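Local coordinates for protein cytosol aminopeptidase (Coxiella burnetii, PDB 3IJ3) that probably acts as a manganese-dependent aminopeptidase of the M17 family, removing residues from the N termini of peptides, at residues L90-S93 and D94-Y97; R471-F474 and H475-Q479. All blocks are in the same frame, centred on the assembly; numbering follows the deposited sequence. Where two conformers were deposited one is given.

Contact 1: residues L90-S93 and D94-Y97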
# COMPACT_ATOMS: atom_id res chain seq x y z
N LEU A 90 12.31 8.97 -47.72
CA LEU A 90 12.06 8.91 -46.27
C LEU A 90 11.39 10.21 -45.82
O LEU A 90 11.95 11.30 -45.96
CB LEU A 90 13.37 8.73 -45.48
CG LEU A 90 13.31 8.84 -43.96
CD1 LEU A 90 12.49 7.67 -43.34
CD2 LEU A 90 14.74 8.94 -43.35
N GLY A 91 10.19 10.11 -45.27
CA GLY A 91 9.52 11.30 -44.74
C GLY A 91 10.27 11.74 -43.48
O GLY A 91 10.59 10.91 -42.64
N VAL A 92 10.59 13.02 -43.38
CA VAL A 92 11.28 13.55 -42.20
C VAL A 92 10.48 14.67 -41.50
O VAL A 92 9.69 15.37 -42.15
CB VAL A 92 12.71 14.05 -42.58
CG1 VAL A 92 13.55 12.88 -43.13
CG2 VAL A 92 12.66 15.18 -43.58
N SER A 93 10.63 14.77 -40.18
CA SER A 93 9.93 15.78 -39.35
C SER A 93 10.39 17.17 -39.76
O SER A 93 9.65 18.16 -39.70
CB SER A 93 10.24 15.57 -37.87
OG SER A 93 10.02 14.24 -37.47
N ASP A 94 11.67 17.23 -40.15
CA ASP A 94 12.35 18.45 -40.62
C ASP A 94 13.67 18.01 -41.29
O ASP A 94 14.14 16.91 -41.01
CB ASP A 94 12.62 19.40 -39.45
CG ASP A 94 13.13 20.75 -39.90
OD1 ASP A 94 12.87 21.14 -41.07
OD2 ASP A 94 13.77 21.44 -39.09
N TYR A 95 14.27 18.83 -42.17
CA TYR A 95 15.54 18.44 -42.81
C TYR A 95 16.76 18.43 -41.87
O TYR A 95 17.82 17.93 -42.25
CB TYR A 95 15.79 19.27 -44.08
CG TYR A 95 14.78 18.97 -45.18
CD1 TYR A 95 14.89 17.81 -45.96
CD2 TYR A 95 13.73 19.85 -45.46
CE1 TYR A 95 13.94 17.54 -47.00
CE2 TYR A 95 12.80 19.58 -46.47
CZ TYR A 95 12.91 18.43 -47.23
OH TYR A 95 11.98 18.19 -48.22
N GLU A 96 16.60 18.95 -40.65
CA GLU A 96 17.69 18.96 -39.65
C GLU A 96 17.42 18.08 -38.41
O GLU A 96 18.21 18.11 -37.47
CB GLU A 96 17.97 20.40 -39.19
CG GLU A 96 18.51 21.35 -40.27
CD GLU A 96 17.46 21.76 -41.30
OE1 GLU A 96 17.78 21.79 -42.51
OE2 GLU A 96 16.31 22.05 -40.90
N TYR A 97 16.35 17.28 -38.40
CA TYR A 97 16.03 16.45 -37.22
C TYR A 97 16.93 15.20 -37.04
O TYR A 97 17.31 14.86 -35.92
CB TYR A 97 14.55 16.07 -37.23
CG TYR A 97 14.14 15.22 -36.07
CD1 TYR A 97 14.24 15.70 -34.77
CD2 TYR A 97 13.62 13.96 -36.26
CE1 TYR A 97 13.87 14.92 -33.69
CE2 TYR A 97 13.23 13.17 -35.19
CZ TYR A 97 13.35 13.67 -33.91
OH TYR A 97 12.98 12.89 -32.84

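Contact 2: residues R471-F474 and H475-Q479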
# COMPACT_ATOMS: atom_id res chain seq x y z
N ARG A 471 27.35 13.27 -26.31
CA ARG A 471 27.71 14.08 -27.45
C ARG A 471 27.87 15.53 -27.02
O ARG A 471 28.82 16.19 -27.43
CB ARG A 471 26.73 13.97 -28.63
CG ARG A 471 26.64 12.55 -29.20
CD ARG A 471 26.40 12.59 -30.69
NE ARG A 471 27.54 13.25 -31.33
CZ ARG A 471 27.56 14.53 -31.70
NH1 ARG A 471 26.49 15.29 -31.54
NH2 ARG A 471 28.64 15.03 -32.25
N ALA A 472 26.98 16.00 -26.14
CA ALA A 472 27.05 17.38 -25.65
C ALA A 472 28.35 17.56 -24.87
O ALA A 472 29.09 18.51 -25.10
CB ALA A 472 25.85 17.71 -24.72
N VAL A 473 28.59 16.66 -23.92
CA VAL A 473 29.82 16.77 -23.10
C VAL A 473 31.07 16.71 -23.98
O VAL A 473 31.98 17.51 -23.79
CB VAL A 473 29.90 15.71 -22.00
CG1 VAL A 473 31.25 15.83 -21.23
CG2 VAL A 473 28.70 15.84 -21.03
N PHE A 474 31.11 15.77 -24.93
CA PHE A 474 32.28 15.67 -25.79
C PHE A 474 32.50 16.93 -26.63
O PHE A 474 33.65 17.37 -26.82
CB PHE A 474 32.27 14.41 -26.68
CG PHE A 474 33.56 14.20 -27.39
CD1 PHE A 474 34.68 13.77 -26.69
CD2 PHE A 474 33.69 14.46 -28.74
CE1 PHE A 474 35.91 13.62 -27.32
CE2 PHE A 474 34.92 14.29 -29.38
CZ PHE A 474 36.03 13.85 -28.65
N HIS A 475 31.42 17.49 -27.17
CA HIS A 475 31.51 18.74 -27.92
C HIS A 475 32.16 19.83 -27.05
O HIS A 475 33.07 20.55 -27.48
CB HIS A 475 30.12 19.17 -28.40
CG HIS A 475 30.10 20.52 -29.05
ND1 HIS A 475 30.22 20.69 -30.41
CD2 HIS A 475 29.97 21.76 -28.52
CE1 HIS A 475 30.19 21.98 -30.69
NE2 HIS A 475 30.05 22.65 -29.56
N TYR A 476 31.67 19.96 -25.82
CA TYR A 476 32.22 20.91 -24.86
C TYR A 476 33.75 20.69 -24.68
O TYR A 476 34.54 21.63 -24.75
CB TYR A 476 31.48 20.82 -23.50
CG TYR A 476 32.26 21.54 -22.44
CD1 TYR A 476 32.32 22.92 -22.43
CD2 TYR A 476 33.04 20.85 -21.53
CE1 TYR A 476 33.08 23.59 -21.51
CE2 TYR A 476 33.80 21.52 -20.59
CZ TYR A 476 33.82 22.89 -20.59
OH TYR A 476 34.59 23.58 -19.69
N LEU A 477 34.15 19.43 -24.46
CA LEU A 477 35.56 19.12 -24.27
C LEU A 477 36.42 19.48 -25.48
O LEU A 477 37.52 20.00 -25.34
CB LEU A 477 35.75 17.65 -23.89
CG LEU A 477 35.12 17.23 -22.57
CD1 LEU A 477 35.29 15.71 -22.35
CD2 LEU A 477 35.73 18.01 -21.39
N GLU A 478 35.91 19.21 -26.67
CA GLU A 478 36.65 19.57 -27.88
C GLU A 478 36.81 21.08 -28.01
O GLU A 478 37.87 21.56 -28.39
CB GLU A 478 35.99 19.00 -29.14
CG GLU A 478 36.20 17.52 -29.33
CD GLU A 478 35.94 17.10 -30.77
OE1 GLU A 478 34.84 17.41 -31.29
OE2 GLU A 478 36.84 16.46 -31.38
N GLN A 479 35.74 21.81 -27.72
CA GLN A 479 35.79 23.27 -27.78
C GLN A 479 36.75 23.85 -26.74
O GLN A 479 37.48 24.80 -27.03
CB GLN A 479 34.39 23.86 -27.55
CG GLN A 479 33.41 23.58 -28.69
CD GLN A 479 33.82 24.23 -30.00
OE1 GLN A 479 33.97 23.55 -31.03
NE2 GLN A 479 34.04 25.52 -29.96

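Contact 1: residues L90-S93 and D94-Y97
Tyr-95 OH, at the far end of the ring that rests against Val-92, is gripped by two hydrogen-bonding partners from another part of the chain: the backbone N of Met-44 and the carboxylate oxygen OE1 of Glu-47. Tyr-95 is the second residue of a type I beta turn, Asp-94 to Tyr-97, which follows strand 85-91 of the mixed sheet in the N-terminal domain. Val-92 supplies the apolar half of the contact. Its CG2 sits over one face of the Tyr-95 ring, 4.2 Å from CD1 of that residue, and also reaches 3.4 Å from Asp-94 O. Val-92 can do this because CG2 takes the crowded position between backbone N and carbonyl carbon (chi1 -61°), which turns this methyl toward the turn. The backbone of Val-92 bonds to Met-43, the last residue of strand 38-43, and its side chain touches Met-44, the residue whose N meets the tyrosine hydroxyl.

The turn itself is loosely closed: the bond from Tyr-97 N to Asp-94 O is weak, at 3.4 Å. At its first corner Tyr-95 N makes a bent and weak bond to OD1 of Asp-94, 2.9 Å long with an N-H...O angle of 129°; it is doubtful, because Asp-94 was modelled in two conformers. Ser-93 is anchored through its backbone N, bonded to Asp-100 OD2 further along the loop. With CG of Tyr-97 trans to its own N (chi1 180°), the ring comes up obliquely beside the serine. Ser-93 OG has its hydrogen bond elsewhere in the structure; in one of the two modelled conformers of this residue it makes a van der Waals approach of 3.8 Å to Tyr-97 CD2.

Contact 2: residues R471-F474 and H475-Q479
Phe-474 and Glu-478 bring two flat groups together one turn apart on the C-terminal alpha-helix, 470-481: the carboxylate slants across the CE2 corner of the phenyl ring, the two planes 32° apart. The contact is tight, with Glu-478 CD 3.3 Å from Phe-474 CE2 and Glu-478 CG 3.5 Å from the same carbon. Phe-474 gets its ring there by setting CG trans to its backbone N (chi1 -170°), while the glutamate chain runs out extended beyond CG. Elsewhere the phenyl ring packs on Leu-283 and Met-286 of helix 275-289. OE2 of Glu-478 has its main partner in Arg-162 of helix 157-178, a salt bridge that probably limits how the carboxylate can turn, with a long and weak ion pair to Arg-482 besides. The other ring of note, Tyr-476, has Val-473 O near its plane at the edge, and the Tyr-476 CB is 3.4 Å from that oxygen.

Regular i to i+4 bonds hold the backbone that spaces these groups. The shortest include His-475 N to Arg-471 O, 2.9 Å, and Glu-478 N to Phe-474 O at the same length, the latter with an N-H...O angle of 161°. On the inward side, Val-473 and Leu-477 lie side by side and point the same way; Val-473 leans on Ile-355 and Leu-477 on Leu-353, both of strand 353-359 in the central sheet of the catalytic domain. His-475 faces helix 380-393 instead, touching Ala-389 and Lys-392. The helix thus packs on strand 353-359 and on helices 275-289 and 380-393; within it, Val-473 CG1 lies 4.2 Å from Leu-477 CD1.

Coming from the N terminus, the chain first passes contact 1, where strand 85-91 ends and the residues 94-97 turn within the loop leading to helix 104-107. Contact 2 lies far later, on the terminal helix 470-481. The two are in series, and neither nests in the other nor crosses it; each is local, with no residues between its two segments. The centres of contact 1 and contact 2 are 25 Å apart. Contact 1 fastens the sheet of the N-terminal domain to its outgoing loop; the side chains of contact 2 also set helix 470-481 against strand 353-359, helices 275-289 and 380-393, and, through Arg-162, helix 157-178.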